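Local coordinates for protein glutamate--LysW ligase ArgX (Sulfolobus tokodaii, PDB 3VPB) that probably joins glutamate through its amino group to the C-terminal glutamate side chain of the carrier protein LysW, spending ATP, in arginine biosynthesis, at residues K115-R120 with H164-Y169; L124-P129 with S138-V143. All blocks are in the same frame, centred on the assembly; numbering follows the deposited sequence. Where two conformers were deposited one is given.

Contact 1 of 2, residues K115-R120 with H164-Y169. With ADP (adenosine-5'-diphosphate), chain L.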
# COMPACT_ATOMS: atom_id res chain seq x y z
N LYS B 115 -17.76 -5.35 -16.33
CA LYS B 115 -18.89 -6.25 -16.68
C LYS B 115 -20.12 -6.13 -15.77
O LYS B 115 -21.27 -6.11 -16.26
CB LYS B 115 -18.43 -7.71 -16.74
CG LYS B 115 -17.57 -7.98 -17.95
CD LYS B 115 -16.99 -9.41 -17.93
CE LYS B 115 -15.97 -9.54 -19.05
NZ LYS B 115 -15.32 -10.88 -19.01
N ALA B 116 -19.88 -6.05 -14.47
CA ALA B 116 -20.96 -5.83 -13.50
C ALA B 116 -21.72 -4.53 -13.74
O ALA B 116 -22.95 -4.53 -13.72
CB ALA B 116 -20.43 -5.89 -12.05
N TYR B 117 -21.00 -3.43 -13.96
CA TYR B 117 -21.64 -2.14 -14.28
C TYR B 117 -22.48 -2.28 -15.53
O TYR B 117 -23.63 -1.81 -15.58
CB TYR B 117 -20.59 -1.02 -14.52
CG TYR B 117 -19.64 -0.70 -13.37
CD1 TYR B 117 -18.49 0.07 -13.61
CD2 TYR B 117 -19.88 -1.15 -12.07
CE1 TYR B 117 -17.61 0.38 -12.57
CE2 TYR B 117 -18.99 -0.86 -11.02
CZ TYR B 117 -17.86 -0.08 -11.29
OH TYR B 117 -16.96 0.24 -10.30
N GLU B 118 -21.89 -2.91 -16.55
CA GLU B 118 -22.56 -3.16 -17.83
C GLU B 118 -23.82 -4.04 -17.69
O GLU B 118 -24.80 -3.82 -18.42
CB GLU B 118 -21.59 -3.74 -18.85
CG GLU B 118 -20.55 -2.72 -19.32
CD GLU B 118 -19.40 -3.32 -20.11
OE1 GLU B 118 -19.22 -4.57 -20.09
OE2 GLU B 118 -18.67 -2.52 -20.77
N GLN B 119 -23.80 -5.00 -16.78
CA GLN B 119 -24.94 -5.91 -16.57
C GLN B 119 -26.10 -5.23 -15.86
O GLN B 119 -27.25 -5.52 -16.16
CB GLN B 119 -24.54 -7.16 -15.78
CG GLN B 119 -23.80 -8.19 -16.62
CD GLN B 119 -23.28 -9.38 -15.82
OE1 GLN B 119 -22.35 -10.07 -16.26
NE2 GLN B 119 -23.88 -9.64 -14.67
N ARG B 120 -25.75 -4.35 -14.92
CA ARG B 120 -26.68 -3.67 -14.02
C ARG B 120 -27.19 -2.33 -14.57
O ARG B 120 -28.32 -1.94 -14.32
CB ARG B 120 -25.95 -3.31 -12.74
CG ARG B 120 -25.95 -4.30 -11.67
CD ARG B 120 -25.99 -3.52 -10.37
NE ARG B 120 -27.37 -3.16 -10.10
CZ ARG B 120 -28.23 -3.96 -9.49
NH1 ARG B 120 -27.83 -5.15 -9.04
NH2 ARG B 120 -29.47 -3.55 -9.33
N HIS B 164 -15.30 -5.88 -5.43
CA HIS B 164 -16.34 -4.88 -5.59
C HIS B 164 -17.70 -5.49 -5.29
O HIS B 164 -18.07 -6.47 -5.93
CB HIS B 164 -16.42 -4.40 -7.03
CG HIS B 164 -15.17 -3.74 -7.54
ND1 HIS B 164 -15.12 -2.41 -7.87
CD2 HIS B 164 -13.96 -4.26 -7.87
CE1 HIS B 164 -13.92 -2.11 -8.34
NE2 HIS B 164 -13.19 -3.21 -8.34
N ILE B 165 -18.44 -4.84 -4.39
CA ILE B 165 -19.86 -5.14 -4.21
C ILE B 165 -20.63 -4.10 -5.01
O ILE B 165 -20.66 -2.93 -4.64
CB ILE B 165 -20.30 -5.09 -2.75
CG1 ILE B 165 -19.39 -5.97 -1.88
CG2 ILE B 165 -21.78 -5.53 -2.63
CD1 ILE B 165 -19.67 -5.84 -0.35
N VAL B 166 -21.23 -4.53 -6.11
CA VAL B 166 -21.90 -3.62 -7.03
C VAL B 166 -23.39 -3.81 -6.82
O VAL B 166 -23.91 -4.88 -7.09
CB VAL B 166 -21.55 -4.00 -8.48
CG1 VAL B 166 -22.31 -3.12 -9.48
CG2 VAL B 166 -20.00 -3.94 -8.70
N GLN B 167 -24.09 -2.77 -6.37
CA GLN B 167 -25.49 -2.99 -5.99
C GLN B 167 -26.42 -1.86 -6.34
O GLN B 167 -26.00 -0.75 -6.68
CB GLN B 167 -25.61 -3.36 -4.50
CG GLN B 167 -24.70 -2.61 -3.57
CD GLN B 167 -24.97 -2.81 -2.07
OE1 GLN B 167 -25.05 -1.82 -1.37
NE2 GLN B 167 -25.09 -4.07 -1.58
N GLU B 168 -27.70 -2.17 -6.27
CA GLU B 168 -28.72 -1.16 -6.55
C GLU B 168 -28.61 -0.03 -5.54
O GLU B 168 -28.26 -0.24 -4.38
CB GLU B 168 -30.12 -1.78 -6.50
CG GLU B 168 -30.47 -2.40 -5.19
CD GLU B 168 -31.92 -2.87 -5.13
OE1 GLU B 168 -32.82 -2.17 -5.68
OE2 GLU B 168 -32.17 -3.94 -4.52
N TYR B 169 -28.91 1.18 -6.01
CA TYR B 169 -28.91 2.34 -5.15
C TYR B 169 -30.30 2.50 -4.54
O TYR B 169 -31.28 2.59 -5.26
CB TYR B 169 -28.53 3.56 -6.00
CG TYR B 169 -28.51 4.85 -5.23
CD1 TYR B 169 -27.72 4.99 -4.09
CD2 TYR B 169 -29.28 5.92 -5.64
CE1 TYR B 169 -27.71 6.19 -3.37
CE2 TYR B 169 -29.27 7.13 -4.94
CZ TYR B 169 -28.48 7.25 -3.82
OH TYR B 169 -28.49 8.45 -3.14
PB ADP L . -20.11 1.37 6.06
O1B ADP L . -19.75 0.08 6.71
O2B ADP L . -21.03 2.28 6.85
O3B ADP L . -18.96 2.13 5.46
PA ADP L . -22.48 1.05 4.41
O1A ADP L . -22.74 -0.04 3.39
O2A ADP L . -23.28 1.19 5.69
O3A ADP L . -20.91 0.93 4.73
O5' ADP L . -22.58 2.43 3.60
C5' ADP L . -22.43 3.72 4.20
C4' ADP L . -23.57 4.62 3.75
O4' ADP L . -23.62 4.63 2.32
C3' ADP L . -24.92 4.07 4.21
O3' ADP L . -25.28 4.59 5.49
C2' ADP L . -25.86 4.56 3.14
O2' ADP L . -26.23 5.92 3.39
C1' ADP L . -24.99 4.55 1.91
N9 ADP L . -25.18 3.30 1.15
C8 ADP L . -24.39 2.19 1.16
N7 ADP L . -24.88 1.30 0.29
C5 ADP L . -25.97 1.84 -0.29
C6 ADP L . -26.98 1.41 -1.27
N6 ADP L . -26.87 0.21 -1.86
N1 ADP L . -27.95 2.30 -1.63
C2 ADP L . -28.06 3.51 -1.07
N3 ADP L . -27.19 3.94 -0.13
C4 ADP L . -26.16 3.15 0.28
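Helix 110-120 covers one face of the small antiparallel sheet of the ATP-grasp domain, packing on strand 164-168, the strand that runs to the adenine pocket; Val-166, pointing at the helix, is at the centre of the contact. Its two methyls share the work: CG2 lies 3.9 Å from Ala-116 CB and also meets Tyr-117 CE2, while CG1 touches Arg-120 CD at 3.8 Å. With CG1 anti to the backbone N (chi1 177°), both methyls face the helix, one toward each end of 115-120. The segments run nearly parallel, their axes 10° apart and 9.2 Å at closest approach. Tyr-117 crosses Val-166 at about a right angle and carries its hydroxyl toward the His-164 ring; OH and ND1 are 4.0 Å apart and do not bond each other, both instead binding Asp-126 OD2. The chain of Arg-120, bent at chi2 and chi3, lays one guanidinium face over the backbone, with Glu-168 N over its centre, and NH2 comes within 3.4 Å of Glu-168 CB. The Glu-168 carboxylate turns elsewhere, to a salt bridge with Lys-244. On the strand's other side, Gln-167 points away from the helix, and its OE1 accepts a hydrogen bond from adenine N6 (2.8 Å); Glu-168 O takes the second N6 hydrogen bond at 2.9 Å. Tyr-169 CD1 lies 3.4 Å from adenine C2. No hydrogen bond spans the two segments, so the helix backs the strand through apolar contacts and a guanidinium laid over the backbone, while the strand's polar groups recognise the 6-amino group of the nucleotide.

Contact 2 of 2, residues L124-P129 with S138-V143. With ADP (adenosine-5'-diphosphate), chain L.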
# COMPACT_ATOMS: atom_id res chain seq x y z
N LEU B 124 -25.50 3.04 -9.65
CA LEU B 124 -25.25 1.92 -8.74
C LEU B 124 -24.34 2.38 -7.61
O LEU B 124 -23.68 3.43 -7.69
CB LEU B 124 -24.63 0.73 -9.48
CG LEU B 124 -23.39 0.92 -10.33
CD1 LEU B 124 -22.14 0.75 -9.45
CD2 LEU B 124 -23.43 -0.15 -11.46
N ILE B 125 -24.28 1.57 -6.55
CA ILE B 125 -23.29 1.74 -5.49
C ILE B 125 -22.22 0.66 -5.64
O ILE B 125 -22.51 -0.47 -5.89
CB ILE B 125 -23.97 1.66 -4.10
CG1 ILE B 125 -24.81 2.93 -3.89
CG2 ILE B 125 -22.97 1.38 -2.92
CD1 ILE B 125 -24.06 4.15 -3.30
N ASP B 126 -20.95 1.05 -5.54
CA ASP B 126 -19.85 0.08 -5.55
C ASP B 126 -19.07 0.32 -4.26
O ASP B 126 -18.54 1.40 -4.02
CB ASP B 126 -18.96 0.30 -6.78
CG ASP B 126 -17.80 -0.69 -6.87
OD1 ASP B 126 -17.39 -1.23 -5.82
OD2 ASP B 126 -17.25 -0.87 -7.99
N LYS B 127 -19.03 -0.69 -3.39
CA LYS B 127 -18.28 -0.55 -2.16
C LYS B 127 -17.49 -1.83 -1.89
O LYS B 127 -17.85 -2.90 -2.38
CB LYS B 127 -19.20 -0.19 -0.98
CG LYS B 127 -20.23 -1.30 -0.66
CD LYS B 127 -21.39 -0.75 0.18
CE LYS B 127 -22.42 -1.86 0.43
NZ LYS B 127 -23.68 -1.24 1.04
N PRO B 128 -16.40 -1.71 -1.12
CA PRO B 128 -15.63 -2.93 -0.82
C PRO B 128 -16.28 -3.69 0.35
O PRO B 128 -17.09 -3.10 1.07
CB PRO B 128 -14.27 -2.38 -0.40
CG PRO B 128 -14.23 -0.93 -0.80
CD PRO B 128 -15.68 -0.47 -0.76
N PRO B 129 -15.89 -4.95 0.56
CA PRO B 129 -16.45 -5.73 1.66
C PRO B 129 -15.94 -5.31 3.03
O PRO B 129 -16.60 -5.58 4.02
CB PRO B 129 -16.02 -7.17 1.33
CG PRO B 129 -14.77 -7.03 0.52
CD PRO B 129 -14.99 -5.76 -0.28
N SER B 138 -18.99 4.15 -3.00
CA SER B 138 -18.96 5.05 -4.15
C SER B 138 -20.26 4.98 -4.91
O SER B 138 -20.77 3.88 -5.17
CB SER B 138 -17.84 4.65 -5.08
OG SER B 138 -16.60 4.81 -4.46
N LEU B 139 -20.78 6.15 -5.25
CA LEU B 139 -21.97 6.28 -6.09
C LEU B 139 -21.48 6.35 -7.53
O LEU B 139 -20.65 7.23 -7.88
CB LEU B 139 -22.78 7.54 -5.66
CG LEU B 139 -24.16 7.83 -6.30
CD1 LEU B 139 -25.08 6.62 -6.24
CD2 LEU B 139 -24.85 9.07 -5.70
N ILE B 140 -21.93 5.42 -8.37
CA ILE B 140 -21.49 5.34 -9.76
C ILE B 140 -22.67 5.57 -10.71
O ILE B 140 -23.63 4.78 -10.77
CB ILE B 140 -20.76 4.03 -10.09
CG1 ILE B 140 -19.53 3.89 -9.14
CG2 ILE B 140 -20.29 4.01 -11.57
CD1 ILE B 140 -18.83 2.61 -9.26
N ARG B 141 -22.58 6.66 -11.44
CA ARG B 141 -23.76 7.15 -12.18
C ARG B 141 -23.57 7.11 -13.68
O ARG B 141 -24.51 7.32 -14.42
CB ARG B 141 -24.15 8.53 -11.67
CG ARG B 141 -24.61 8.47 -10.22
CD ARG B 141 -24.45 9.77 -9.56
NE ARG B 141 -23.05 10.18 -9.43
CZ ARG B 141 -22.70 11.36 -8.93
NH1 ARG B 141 -23.66 12.21 -8.53
NH2 ARG B 141 -21.42 11.71 -8.83
N ASP B 142 -22.34 6.84 -14.12
CA ASP B 142 -22.03 6.69 -15.55
C ASP B 142 -20.72 5.94 -15.74
O ASP B 142 -20.03 5.65 -14.75
CB ASP B 142 -22.04 8.04 -16.29
CG ASP B 142 -20.95 9.00 -15.84
OD1 ASP B 142 -19.81 8.60 -15.56
OD2 ASP B 142 -21.23 10.22 -15.79
N VAL B 143 -20.38 5.63 -16.99
CA VAL B 143 -19.20 4.80 -17.28
C VAL B 143 -17.87 5.50 -16.97
O VAL B 143 -16.88 4.84 -16.68
CB VAL B 143 -19.15 4.33 -18.76
CG1 VAL B 143 -18.37 3.03 -18.84
CG2 VAL B 143 -20.54 4.16 -19.33
PB ADP L . -20.11 1.37 6.06
O1B ADP L . -19.75 0.08 6.71
O2B ADP L . -21.03 2.28 6.85
O3B ADP L . -18.96 2.13 5.46
PA ADP L . -22.48 1.05 4.41
O1A ADP L . -22.74 -0.04 3.39
O2A ADP L . -23.28 1.19 5.69
O3A ADP L . -20.91 0.93 4.73
O5' ADP L . -22.58 2.43 3.60
C5' ADP L . -22.43 3.72 4.20
C4' ADP L . -23.57 4.62 3.75
O4' ADP L . -23.62 4.63 2.32
C3' ADP L . -24.92 4.07 4.21
O3' ADP L . -25.28 4.59 5.49
C2' ADP L . -25.86 4.56 3.14
O2' ADP L . -26.23 5.92 3.39
C1' ADP L . -24.99 4.55 1.91
N9 ADP L . -25.18 3.30 1.15
C8 ADP L . -24.39 2.19 1.16
N7 ADP L . -24.88 1.30 0.29
C5 ADP L . -25.97 1.84 -0.29
C6 ADP L . -26.98 1.41 -1.27
N6 ADP L . -26.87 0.21 -1.86
N1 ADP L . -27.95 2.30 -1.63
C2 ADP L . -28.06 3.51 -1.07
N3 ADP L . -27.19 3.94 -0.13
C4 ADP L . -26.16 3.15 0.28
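Ser-138 opens the second strand of a beta hairpin, 124-127 with 138-140, the outermost strand, within this chain, of the antiparallel sheet of the ATP-grasp domain. It forms a hydrogen-bonded pair with Asp-126: Asp-126 N gives a straight bond to Ser-138 O (2.9 Å, 167°), and Ser-138 N returns a bond to Asp-126 O. The serine hydroxyl bonds Arg-153 and also Thr-148 of a neighbouring subunit, and Arg-153 continues to Asp-126 OD1 in a salt bridge. Leu-139, in the non-hydrogen-bonded pair with Ile-125, sends CD1 to 4.0 Å from Ile-125 CD1, the two side chains slanting across each other on the nucleotide side of the sheet. Ile-125 divides its atoms: CD1 turns to the hairpin partner, while CG1 rests 3.7 Å from adenine C6 and CG2 lies near N7. With an alanine here, the contacts of CG1 and CG2 with the adenine would probably be lost and a gap would open beside Leu-139 CD1. Two residues on, Lys-127 stretches out to the nucleotide, its NZ bonding both ADP N7 (2.9 Å) and O1A, so base and alpha-phosphate are gripped by one ammonium group. Ile-140 closes the ladder in a hydrogen-bonded pair with Leu-124. On the face it shares with Ser-138 and Asp-126, its side chain lies alongside that of Leu-124, whose CD1 is 3.6 Å from Ile-140 CB. With CG1 of Ile-140 anti to its carbonyl carbon (chi1 -57°), CD1 is brought to 3.4 Å from Asp-126 CB. Beyond it, Arg-141 NH1 pairs with Asp-142 OD2 of the same neighbouring subunit, and the reverse; Asp-142 also N-caps the following helix, its OD1 accepting a hydrogen bond from Glu-145 N.

Contacts 1 and 2 lie 7 Å apart, centre to centre, in the ATP-grasp domain and share one antiparallel sheet, ordered 104-107, 164-168, 124-127, 138-140. Along the chain, helix 110-120 leads to the hairpin of contact 2, and strand 164-168 then returns beside strand 124-127, so contact 2 falls wholly between the two segments of contact 1. The Asp-126 carboxylate of contact 2 links them on the helix-covered face. On the opposite face Gln-167 OE1 bonds Lys-127 NZ, and both contacts reach ADP: the central strands thus carry the helix on one face and the nucleotide on the other.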